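Local structure of protein arginine N-methyltransferase SFM1 (Saccharomyces cerevisiae, 5C77) at residues K2-H7 / I33-P38; D61-N66 / T122-L127; G78-L83 / Y101-G106. The protein transfers a methyl group from S-adenosyl-L-methionine to an arginine side chain of ribosomal protein S3, giving the monomethylated residue. All coordinates share one frame; numbering follows the deposited sequence.

Overall arrangement
The three contacts lie close together in the SPOUT-type methyltransferase fold, their centres about 10 to 12 Å apart. Interaction 1 comes first along the chain. Interaction 2 follows, and interaction 3 is nested inside the loop that interaction 2 closes. Interactions 1 and 3 belong to the same mixed sheet, where strands 3-6 and 101-108 are neighbours and Ile-4 N lies 2.9 Å from Phe-102 O. Interaction 2 lies beside this sheet: Leu-62 packs on Glu-6 and Val-103, and Leu-127 O lies near Gly-78 N. Only interaction 3 reaches S-adenosyl-L-homocysteine directly: the C-terminal ends of strands 80-83 and 101-104 reach the ligand pocket.

Interaction 1 (K2-H7 / I33-P38); sequences KYIIEH and ILSSLP
Strand 3-6 and strand 33-35 pair in parallel, with Ile-4 opposite Ile-33, Ile-5 opposite Leu-34 and Glu-6 opposite Ser-35. Their axes come within 4.7 Å and cross at -27°. Ile-5 is bonded on both of its polar backbone atoms: its N donates to Ile-33 O, and its O accepts Ser-35 N at 2.8 Å. Tyr-3 O takes Ile-33 N before this pair. After it, His-7 N reaches Ser-35 O at 3.1 Å. This bond, with Ser-35 N to Ile-5 O, brackets Glu-6 and completes its pairing with Ser-35.

Ile-4, Glu-6, Ile-33 and Ser-35 lie on one face of the sheet. Glu-6 turns about its CB-CG bond (chi2 -74°), and this brings its carboxylate across to two serines. Ser-36 OG donates to Glu-6 OE1; the modelled length, 2.5 Å, is doubtful. The other oxygen, Glu-6 OE2, is 2.6 Å from Ser-35 OG. OE1 has a second partner in Arg-116, a salt bridge. Ile-4 CG2 packs against Ser-35 OG on the same face.

Ile-5 and Leu-34 occupy the other face. Leu-34 CG is anti to the backbone N (chi1 -171°), and its CD1 lies against the neighbouring strand, 3.3 Å from Ile-5 O and 3.9 Å from Ile-5 CB. The same methyl meets His-7 CB. Leu-37 CD1 also touches His-7 CB, at 4.0 Å. The imidazole itself is held by Tyr-20 and the backbone of Gly-11, and it stacks on Phe-12.

Helix 14-27 links the strands, making a beta-alpha-beta unit. It covers Ile-5 and Leu-34 through Tyr-20, and helix 140-151 also packs on Ile-5. Strand 101-108 pairs with the other edge of strand 3-6, placing that strand inside the sheet.

Interaction 2 (D61-N66 / T122-L127); sequences DLKGIN and TAYPNL
The ring of Tyr-124 is covered on both faces. Leu-62 CB lies over one face, 4.0 Å from the ring centroid and 26° off the normal, a CH-pi contact displaced toward the rim. Ala-123 CB, from the residue just before the tyrosine, sits against the opposite face. Lys-63 lines the edge. Its CG comes to 3.3 Å from Tyr-124 CE1, and its NZ lies in the ring plane, 3.6 Å from Tyr-124 CD1. The ammonium is therefore beside the ring and not over its pi cloud, so this is not a cation-pi stack.

The shape of the lysine explains its place. The chain bends at chi2 (-74°) and again at chi4, and it folds back along the ring edge. There the two side chains run antiparallel. Asp-61 meets the phenol end of the ring: its CB is 3.8 Å from Tyr-124 OH, with the carboxylate turned 75° from the ring plane.

Leu-62 also reaches a second residue. Its CD2 lies 4.1 Å from Leu-127 CD2, and the two side chains cross at a slant. Leu-127 belongs to the turn that follows helix 116-123. Its N bonds only weakly to Tyr-124 O, at 3.4 Å. On the other segment, Gly-64 N bonds to Asp-61 O and closes a beta turn. From it Leu-62 points at the ring, while Lys-63 starts off to one side.

Beyond the contact, Leu-62 packs on Glu-6 of strand 3-6, and the backbone of Leu-127 bonds to Gly-78. The contacts between the segments are dispersion and CH-pi packing, without a polar bond, so shape fit about the Tyr-124 ring does the joining. The lysine's methylenes share in this packing, while its ammonium lies beside the ring at an exposed position.

Interaction 3 (G78-L83 / Y101-G106); sequences GRVCLL and YFVFGG. With SAH (S-adenosyl-L-homocysteine), chain C.
Backbone bonds join strand 80-83 to strand 101-104 in parallel, with the axes 4.7 Å apart at closest. Cys-81 N donates to Tyr-101 O, and Cys-81 O accepts Val-103 N at 2.8 Å. Leu-83 N then bonds to Val-103 O at 2.9 Å in a nearly straight line (173°). At the start of the pair, Tyr-101 N to Arg-79 O is weak.

Aliphatic packing holds one face of the sheet. Val-80 CG1 meets Val-103 CG2 at 3.6 Å, and the same Val-80 methyl touches Tyr-101 CB. Leu-82 CD1 lies more loosely near Val-103 CG1. The tyrosine ring extends off strand 80-83, and its OH bonds to Glu-73 O.

Aromatic contacts fill the other face. Leu-83 CD1 meets two phenylalanines, each differently. It lies over a face of the Phe-104 ring, 3.4 Å from Phe-104 CZ, but at the edge of the Phe-102 ring, near its plane. Cys-81 SG is anti to its backbone N (chi1 178°), which brings the sulfur beside Phe-102. It is 5.1 Å from that ring's centroid and oblique to it, a sulfur-aromatic contact. Helix 140-151 covers this face, touching Leu-83, Phe-102 and Phe-104.

Ligand contacts gather at the C-terminal ends of the strands. The ribose O2' of S-adenosyl-L-homocysteine, the demethylated product, donates to Leu-83 O at 2.8 Å. Phe-104 CD2 lies 3.6 Å from the same O2'. Gly-105 and Gly-106, the latter with a positive phi, also line the pocket. Ligand bonds to the backbone of Ile-107 and Leu-133 continue the site. The protein belongs to the SPOUT superfamily, whose members bind the methyl donor in loops of a trefoil knot. A ribose held where parallel strands end is consistent with that.

Interaction 1 (K2-H7 / I33-P38)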
loop_
_atom_site.group_PDB
_atom_site.type_symbol
_atom_site.label_atom_id
_atom_site.label_comp_id
_atom_site.label_asym_id
_atom_site.label_seq_id
_atom_site.Cartn_x
_atom_site.Cartn_y
_atom_site.Cartn_z
ATOM N N LYS A 2 -5.641 3.042 -8.413
ATOM C CA LYS A 2 -6.639 3.566 -7.486
ATOM C C LYS A 2 -6.482 5.051 -7.120
ATOM O O LYS A 2 -7.446 5.802 -7.235
ATOM C CB LYS A 2 -6.735 2.694 -6.230
ATOM C CG LYS A 2 -7.572 1.443 -6.414
ATOM C CD LYS A 2 -8.401 1.180 -5.165
ATOM C CE LYS A 2 -9.235 2.419 -4.771
ATOM N NZ LYS A 2 -9.118 2.769 -3.313
ATOM N N TYR A 3 -5.303 5.487 -6.678
ATOM C CA TYR A 3 -5.108 6.920 -6.381
ATOM C C TYR A 3 -4.374 7.648 -7.498
ATOM O O TYR A 3 -3.303 7.234 -7.918
ATOM C CB TYR A 3 -4.339 7.158 -5.082
ATOM C CG TYR A 3 -4.888 6.473 -3.871
ATOM C CD1 TYR A 3 -4.485 5.195 -3.549
ATOM C CD2 TYR A 3 -5.797 7.105 -3.039
ATOM C CE1 TYR A 3 -4.967 4.556 -2.442
ATOM C CE2 TYR A 3 -6.296 6.470 -1.916
ATOM C CZ TYR A 3 -5.870 5.191 -1.627
ATOM O OH TYR A 3 -6.331 4.520 -0.518
ATOM N N ILE A 4 -4.941 8.749 -7.965
ATOM C CA ILE A 4 -4.323 9.520 -9.034
ATOM C C ILE A 4 -4.019 10.932 -8.564
ATOM O O ILE A 4 -4.928 11.682 -8.231
ATOM C CB ILE A 4 -5.254 9.636 -10.249
ATOM C CG1 ILE A 4 -5.665 8.252 -10.744
ATOM C CG2 ILE A 4 -4.582 10.423 -11.349
ATOM C CD1 ILE A 4 -6.750 8.297 -11.818
ATOM N N ILE A 5 -2.745 11.300 -8.538
ATOM C CA ILE A 5 -2.388 12.660 -8.170
ATOM C C ILE A 5 -2.005 13.490 -9.378
ATOM O O ILE A 5 -1.091 13.142 -10.117
ATOM C CB ILE A 5 -1.242 12.706 -7.155
ATOM C CG1 ILE A 5 -1.623 11.950 -5.880
ATOM C CG2 ILE A 5 -0.913 14.148 -6.816
ATOM C CD1 ILE A 5 -0.490 11.889 -4.877
ATOM N N GLU A 6 -2.721 14.585 -9.580
ATOM C CA GLU A 6 -2.337 15.566 -10.581
ATOM C C GLU A 6 -1.170 16.336 -10.001
ATOM O O GLU A 6 -1.298 16.942 -8.941
ATOM C CB GLU A 6 -3.491 16.524 -10.848
ATOM C CG GLU A 6 -4.773 15.841 -11.269
ATOM C CD GLU A 6 -4.704 15.339 -12.698
ATOM O OE1 GLU A 6 -4.272 16.124 -13.567
ATOM O OE2 GLU A 6 -5.073 14.165 -12.950
ATOM N N HIS A 7 -0.027 16.304 -10.671
ATOM C CA HIS A 7 1.150 16.968 -10.137
ATOM C C HIS A 7 0.914 18.482 -10.075
ATOM O O HIS A 7 0.713 19.121 -11.109
ATOM C CB HIS A 7 2.392 16.627 -10.961
ATOM C CG HIS A 7 3.652 17.210 -10.403
ATOM N ND1 HIS A 7 4.028 17.041 -9.090
ATOM C CD2 HIS A 7 4.611 17.976 -10.976
ATOM C CE1 HIS A 7 5.169 17.675 -8.877
ATOM N NE2 HIS A 7 5.542 18.251 -10.004
ATOM N N ILE A 33 -0.960 6.664 -9.303
ATOM C CA ILE A 33 -0.470 7.216 -10.558
ATOM C C ILE A 33 -0.294 8.727 -10.443
ATOM O O ILE A 33 -1.221 9.442 -10.075
ATOM C CB ILE A 33 -1.354 6.851 -11.777
ATOM C CG1 ILE A 33 -1.166 5.379 -12.163
ATOM C CG2 ILE A 33 -0.965 7.684 -12.978
ATOM C CD1 ILE A 33 -1.994 4.401 -11.370
ATOM N N LEU A 34 0.911 9.206 -10.725
ATOM C CA LEU A 34 1.157 10.644 -10.814
ATOM C C LEU A 34 0.892 11.095 -12.255
ATOM O O LEU A 34 1.561 10.647 -13.188
ATOM C CB LEU A 34 2.594 10.979 -10.391
ATOM C CG LEU A 34 2.896 12.477 -10.240
ATOM C CD1 LEU A 34 2.048 13.123 -9.137
ATOM C CD2 LEU A 34 4.371 12.720 -9.999
ATOM N N SER A 35 -0.096 11.964 -12.441
ATOM C CA SER A 35 -0.527 12.323 -13.787
ATOM C C SER A 35 -0.334 13.800 -14.150
ATOM O O SER A 35 0.066 14.621 -13.317
ATOM C CB SER A 35 -1.984 11.935 -13.984
ATOM O OG SER A 35 -2.823 12.821 -13.268
ATOM N N SER A 36 -0.605 14.106 -15.418
ATOM C CA SER A 36 -0.608 15.473 -15.950
ATOM C C SER A 36 0.701 16.207 -15.793
ATOM O O SER A 36 0.704 17.413 -15.589
ATOM C CB SER A 36 -1.712 16.316 -15.312
ATOM O OG SER A 36 -2.995 15.823 -15.654
ATOM N N LEU A 37 1.808 15.489 -15.874
ATOM C CA LEU A 37 3.104 16.137 -15.812
ATOM C C LEU A 37 3.311 16.863 -17.128
ATOM O O LEU A 37 2.649 16.528 -18.113
ATOM C CB LEU A 37 4.212 15.106 -15.588
ATOM C CG LEU A 37 4.536 14.769 -14.134
ATOM C CD1 LEU A 37 3.555 13.751 -13.550
ATOM C CD2 LEU A 37 5.945 14.256 -14.052
ATOM N N PRO A 38 4.204 17.872 -17.149
ATOM C CA PRO A 38 4.524 18.541 -18.413
ATOM C C PRO A 38 4.835 17.539 -19.525
ATOM O O PRO A 38 5.558 16.563 -19.330
ATOM C CB PRO A 38 5.761 19.369 -18.065
ATOM C CG PRO A 38 5.577 19.701 -16.625
ATOM C CD PRO A 38 4.916 18.482 -16.011
#

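Interaction 2 (D61-N66 / T122-L127)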
loop_
_atom_site.group_PDB
_atom_site.type_symbol
_atom_site.label_atom_id
_atom_site.label_comp_id
_atom_site.label_asym_id
_atom_site.label_seq_id
_atom_site.Cartn_x
_atom_site.Cartn_y
_atom_site.Cartn_z
ATOM N N ASP A 61 -3.477 12.813 -19.182
ATOM C CA ASP A 61 -4.497 13.325 -18.283
ATOM C C ASP A 61 -5.482 12.211 -17.952
ATOM O O ASP A 61 -5.245 11.053 -18.290
ATOM C CB ASP A 61 -5.218 14.519 -18.921
ATOM C CG ASP A 61 -5.267 14.436 -20.452
ATOM O OD1 ASP A 61 -5.270 13.310 -21.013
ATOM O OD2 ASP A 61 -5.297 15.512 -21.095
ATOM N N LEU A 62 -6.590 12.567 -17.309
ATOM C CA LEU A 62 -7.559 11.588 -16.829
ATOM C C LEU A 62 -8.074 10.612 -17.890
ATOM O O LEU A 62 -8.106 9.403 -17.661
ATOM C CB LEU A 62 -8.732 12.291 -16.157
ATOM C CG LEU A 62 -8.962 11.859 -14.717
ATOM C CD1 LEU A 62 -7.661 11.990 -13.948
ATOM C CD2 LEU A 62 -10.073 12.683 -14.080
ATOM N N LYS A 63 -8.476 11.127 -19.045
ATOM C CA LYS A 63 -9.013 10.262 -20.091
ATOM C C LYS A 63 -7.952 9.406 -20.778
ATOM O O LYS A 63 -8.275 8.394 -21.401
ATOM C CB LYS A 63 -9.778 11.077 -21.131
ATOM C CG LYS A 63 -11.187 11.447 -20.707
ATOM C CD LYS A 63 -12.151 10.274 -20.766
ATOM C CE LYS A 63 -13.524 10.687 -20.251
ATOM N NZ LYS A 63 -13.924 12.032 -20.769
ATOM N N GLY A 64 -6.691 9.804 -20.656
ATOM C CA GLY A 64 -5.627 9.153 -21.396
ATOM C C GLY A 64 -4.786 8.146 -20.635
ATOM O O GLY A 64 -3.982 7.438 -21.241
ATOM N N ILE A 65 -4.968 8.068 -19.321
ATOM C CA ILE A 65 -4.102 7.240 -18.482
ATOM C C ILE A 65 -4.208 5.746 -18.782
ATOM O O ILE A 65 -3.232 5.011 -18.608
ATOM C CB ILE A 65 -4.365 7.455 -16.984
ATOM C CG1 ILE A 65 -5.860 7.342 -16.694
ATOM C CG2 ILE A 65 -3.829 8.797 -16.531
ATOM C CD1 ILE A 65 -6.177 7.198 -15.230
ATOM N N ASN A 66 -5.382 5.294 -19.224
ATOM C CA ASN A 66 -5.543 3.888 -19.594
ATOM C C ASN A 66 -4.637 3.511 -20.755
ATOM O O ASN A 66 -4.202 2.360 -20.860
ATOM C CB ASN A 66 -6.998 3.554 -19.941
ATOM C CG ASN A 66 -7.951 3.794 -18.766
ATOM O OD1 ASN A 66 -8.524 4.898 -18.616
ATOM N ND2 ASN A 66 -8.119 2.773 -17.918
ATOM N N THR A 122 -14.794 20.771 -14.940
ATOM C CA THR A 122 -15.375 21.315 -16.162
ATOM C C THR A 122 -15.036 20.443 -17.370
ATOM O O THR A 122 -15.806 20.360 -18.323
ATOM C CB THR A 122 -14.922 22.777 -16.393
ATOM O OG1 THR A 122 -15.348 23.590 -15.290
ATOM C CG2 THR A 122 -15.511 23.339 -17.675
ATOM N N ALA A 123 -13.892 19.773 -17.317
ATOM C CA ALA A 123 -13.473 18.896 -18.409
ATOM C C ALA A 123 -14.177 17.539 -18.374
ATOM O O ALA A 123 -14.440 16.939 -19.417
ATOM C CB ALA A 123 -11.970 18.706 -18.385
ATOM N N TYR A 124 -14.483 17.059 -17.172
ATOM C CA TYR A 124 -15.068 15.732 -17.013
ATOM C C TYR A 124 -16.358 15.764 -16.201
ATOM O O TYR A 124 -16.403 15.256 -15.079
ATOM C CB TYR A 124 -14.052 14.796 -16.367
ATOM C CG TYR A 124 -12.707 14.823 -17.061
ATOM C CD1 TYR A 124 -12.511 14.152 -18.261
ATOM C CD2 TYR A 124 -11.635 15.525 -16.523
ATOM C CE1 TYR A 124 -11.292 14.177 -18.904
ATOM C CE2 TYR A 124 -10.404 15.552 -17.162
ATOM C CZ TYR A 124 -10.237 14.873 -18.356
ATOM O OH TYR A 124 -9.023 14.885 -19.013
ATOM N N PRO A 125 -17.423 16.344 -16.782
ATOM C CA PRO A 125 -18.697 16.565 -16.090
ATOM C C PRO A 125 -19.422 15.255 -15.815
ATOM O O PRO A 125 -20.132 15.140 -14.818
ATOM C CB PRO A 125 -19.508 17.393 -17.099
ATOM C CG PRO A 125 -18.528 17.828 -18.159
ATOM C CD PRO A 125 -17.500 16.755 -18.195
ATOM N N ASN A 126 -19.240 14.283 -16.701
ATOM C CA ASN A 126 -19.892 12.992 -16.561
ATOM C C ASN A 126 -19.044 11.966 -15.809
ATOM O O ASN A 126 -19.558 10.955 -15.333
ATOM C CB ASN A 126 -20.278 12.454 -17.940
ATOM C CG ASN A 126 -21.323 13.311 -18.617
ATOM O OD1 ASN A 126 -22.385 13.570 -18.054
ATOM N ND2 ASN A 126 -21.021 13.772 -19.827
ATOM N N LEU A 127 -17.749 12.231 -15.695
ATOM C CA LEU A 127 -16.848 11.279 -15.061
ATOM C C LEU A 127 -16.777 11.461 -13.545
ATOM O O LEU A 127 -16.918 10.497 -12.787
ATOM C CB LEU A 127 -15.453 11.395 -15.668
ATOM C CG LEU A 127 -14.499 10.230 -15.406
ATOM C CD1 LEU A 127 -14.984 8.969 -16.106
ATOM C CD2 LEU A 127 -13.096 10.593 -15.860
#

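Interaction 3 (G78-L83 / Y101-G106)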
loop_
_atom_site.group_PDB
_atom_site.type_symbol
_atom_site.label_atom_id
_atom_site.label_comp_id
_atom_site.label_asym_id
_atom_site.label_seq_id
_atom_site.Cartn_x
_atom_site.Cartn_y
_atom_site.Cartn_z
ATOM N N GLY A 78 -18.988 8.217 -13.181
ATOM C CA GLY A 78 -19.549 8.155 -11.845
ATOM C C GLY A 78 -18.779 7.278 -10.876
ATOM O O GLY A 78 -19.115 7.207 -9.693
ATOM N N ARG A 79 -17.745 6.612 -11.380
ATOM C CA ARG A 79 -16.918 5.744 -10.548
ATOM C C ARG A 79 -15.553 6.376 -10.323
ATOM O O ARG A 79 -14.615 5.719 -9.879
ATOM C CB ARG A 79 -16.783 4.351 -11.175
ATOM C CG ARG A 79 -18.116 3.626 -11.315
ATOM C CD ARG A 79 -17.939 2.127 -11.548
ATOM N NE ARG A 79 -17.126 1.502 -10.505
ATOM C CZ ARG A 79 -17.598 1.114 -9.326
ATOM N NH1 ARG A 79 -18.881 1.286 -9.039
ATOM N NH2 ARG A 79 -16.784 0.561 -8.435
ATOM N N VAL A 80 -15.446 7.659 -10.645
ATOM C CA VAL A 80 -14.223 8.400 -10.378
ATOM C C VAL A 80 -14.482 9.551 -9.415
ATOM O O VAL A 80 -15.146 10.535 -9.748
ATOM C CB VAL A 80 -13.565 8.912 -11.663
ATOM C CG1 VAL A 80 -12.266 9.631 -11.335
ATOM C CG2 VAL A 80 -13.318 7.744 -12.630
ATOM N N CYS A 81 -13.960 9.407 -8.206
ATOM C CA CYS A 81 -14.160 10.409 -7.175
ATOM C C CYS A 81 -13.076 11.494 -7.207
ATOM O O CYS A 81 -11.888 11.220 -7.029
ATOM C CB CYS A 81 -14.219 9.749 -5.800
ATOM S SG CYS A 81 -14.397 10.927 -4.440
ATOM N N LEU A 82 -13.496 12.727 -7.458
ATOM C CA LEU A 82 -12.604 13.868 -7.312
ATOM C C LEU A 82 -12.682 14.391 -5.876
ATOM O O LEU A 82 -13.766 14.658 -5.363
ATOM C CB LEU A 82 -12.976 14.980 -8.297
ATOM C CG LEU A 82 -12.333 16.339 -8.005
ATOM C CD1 LEU A 82 -10.862 16.333 -8.397
ATOM C CD2 LEU A 82 -13.092 17.477 -8.684
ATOM N N LEU A 83 -11.537 14.525 -5.222
ATOM C CA LEU A 83 -11.525 15.034 -3.862
ATOM C C LEU A 83 -11.281 16.543 -3.811
ATOM O O LEU A 83 -10.299 17.050 -4.350
ATOM C CB LEU A 83 -10.532 14.239 -3.017
ATOM C CG LEU A 83 -11.057 12.802 -2.926
ATOM C CD1 LEU A 83 -9.965 11.769 -2.945
ATOM C CD2 LEU A 83 -11.934 12.643 -1.691
ATOM N N TYR A 101 -11.472 4.984 -8.647
ATOM C CA TYR A 101 -10.357 5.933 -8.667
ATOM C C TYR A 101 -10.612 7.159 -7.809
ATOM O O TYR A 101 -11.725 7.690 -7.776
ATOM C CB TYR A 101 -10.071 6.403 -10.086
ATOM C CG TYR A 101 -9.576 5.314 -10.992
ATOM C CD1 TYR A 101 -8.218 5.046 -11.099
ATOM C CD2 TYR A 101 -10.467 4.552 -11.746
ATOM C CE1 TYR A 101 -7.759 4.054 -11.928
ATOM C CE2 TYR A 101 -10.016 3.554 -12.576
ATOM C CZ TYR A 101 -8.661 3.310 -12.664
ATOM O OH TYR A 101 -8.201 2.321 -13.490
ATOM N N PHE A 102 -9.555 7.613 -7.141
ATOM C CA PHE A 102 -9.612 8.789 -6.288
ATOM C C PHE A 102 -8.622 9.835 -6.756
ATOM O O PHE A 102 -7.413 9.641 -6.690
ATOM C CB PHE A 102 -9.362 8.397 -4.843
ATOM C CG PHE A 102 -10.453 7.573 -4.281
ATOM C CD1 PHE A 102 -10.448 6.197 -4.442
ATOM C CD2 PHE A 102 -11.517 8.170 -3.645
ATOM C CE1 PHE A 102 -11.475 5.427 -3.958
ATOM C CE2 PHE A 102 -12.552 7.403 -3.145
ATOM C CZ PHE A 102 -12.534 6.025 -3.308
ATOM N N VAL A 103 -9.153 10.950 -7.235
ATOM C CA VAL A 103 -8.341 11.955 -7.905
ATOM C C VAL A 103 -8.075 13.168 -7.012
ATOM O O VAL A 103 -8.963 13.670 -6.319
ATOM C CB VAL A 103 -8.979 12.380 -9.255
ATOM C CG1 VAL A 103 -8.092 13.366 -9.996
ATOM C CG2 VAL A 103 -9.242 11.155 -10.114
ATOM N N PHE A 104 -6.827 13.610 -7.030
ATOM C CA PHE A 104 -6.412 14.763 -6.267
ATOM C C PHE A 104 -5.968 15.839 -7.235
ATOM O O PHE A 104 -5.051 15.631 -8.041
ATOM C CB PHE A 104 -5.315 14.376 -5.286
ATOM C CG PHE A 104 -5.750 13.329 -4.303
ATOM C CD1 PHE A 104 -5.778 11.993 -4.659
ATOM C CD2 PHE A 104 -6.167 13.684 -3.037
ATOM C CE1 PHE A 104 -6.203 11.034 -3.769
ATOM C CE2 PHE A 104 -6.586 12.730 -2.144
ATOM C CZ PHE A 104 -6.604 11.403 -2.506
ATOM N N GLY A 105 -6.674 16.969 -7.181
ATOM C CA GLY A 105 -6.369 18.138 -7.988
ATOM C C GLY A 105 -5.639 19.158 -7.141
ATOM O O GLY A 105 -4.653 18.823 -6.487
ATOM N N GLY A 106 -6.135 20.390 -7.127
ATOM C CA GLY A 106 -5.527 21.440 -6.330
ATOM C C GLY A 106 -5.415 22.768 -7.062
ATOM O O GLY A 106 -6.163 23.037 -8.011
HETATM N N SAH C . 0.746 22.457 -4.191
HETATM C CA SAH C . -0.676 22.125 -4.190
HETATM C CB SAH C . -1.020 21.246 -2.986
HETATM C CG SAH C . -2.313 20.443 -3.123
HETATM S SD SAH C . -2.751 19.478 -1.649
HETATM C C SAH C . -1.534 23.394 -4.218
HETATM O O SAH C . -2.765 23.331 -4.300
HETATM O OXT SAH C . -1.017 24.516 -4.169
HETATM C "C5'" SAH C . -4.496 19.829 -1.962
HETATM C "C4'" SAH C . -5.269 18.614 -2.459
HETATM O "O4'" SAH C . -5.507 17.695 -1.406
HETATM C "C3'" SAH C . -6.622 19.049 -3.004
HETATM O "O3'" SAH C . -6.587 19.093 -4.403
HETATM C "C2'" SAH C . -7.571 17.967 -2.575
HETATM O "O2'" SAH C . -7.632 16.977 -3.584
HETATM C "C1'" SAH C . -6.884 17.362 -1.376
HETATM N N9 SAH C . -7.522 17.869 -0.148
HETATM C C8 SAH C . -6.940 18.605 0.849
HETATM N N7 SAH C . -7.866 18.865 1.794
HETATM C C5 SAH C . -9.036 18.309 1.415
HETATM C C6 SAH C . -10.301 18.264 1.999
HETATM N N6 SAH C . -10.534 18.851 3.168
HETATM N N1 SAH C . -11.322 17.602 1.350
HETATM C C2 SAH C . -11.102 16.984 0.141
HETATM N N3 SAH C . -9.854 17.035 -0.433
HETATM C C4 SAH C . -8.835 17.679 0.192
#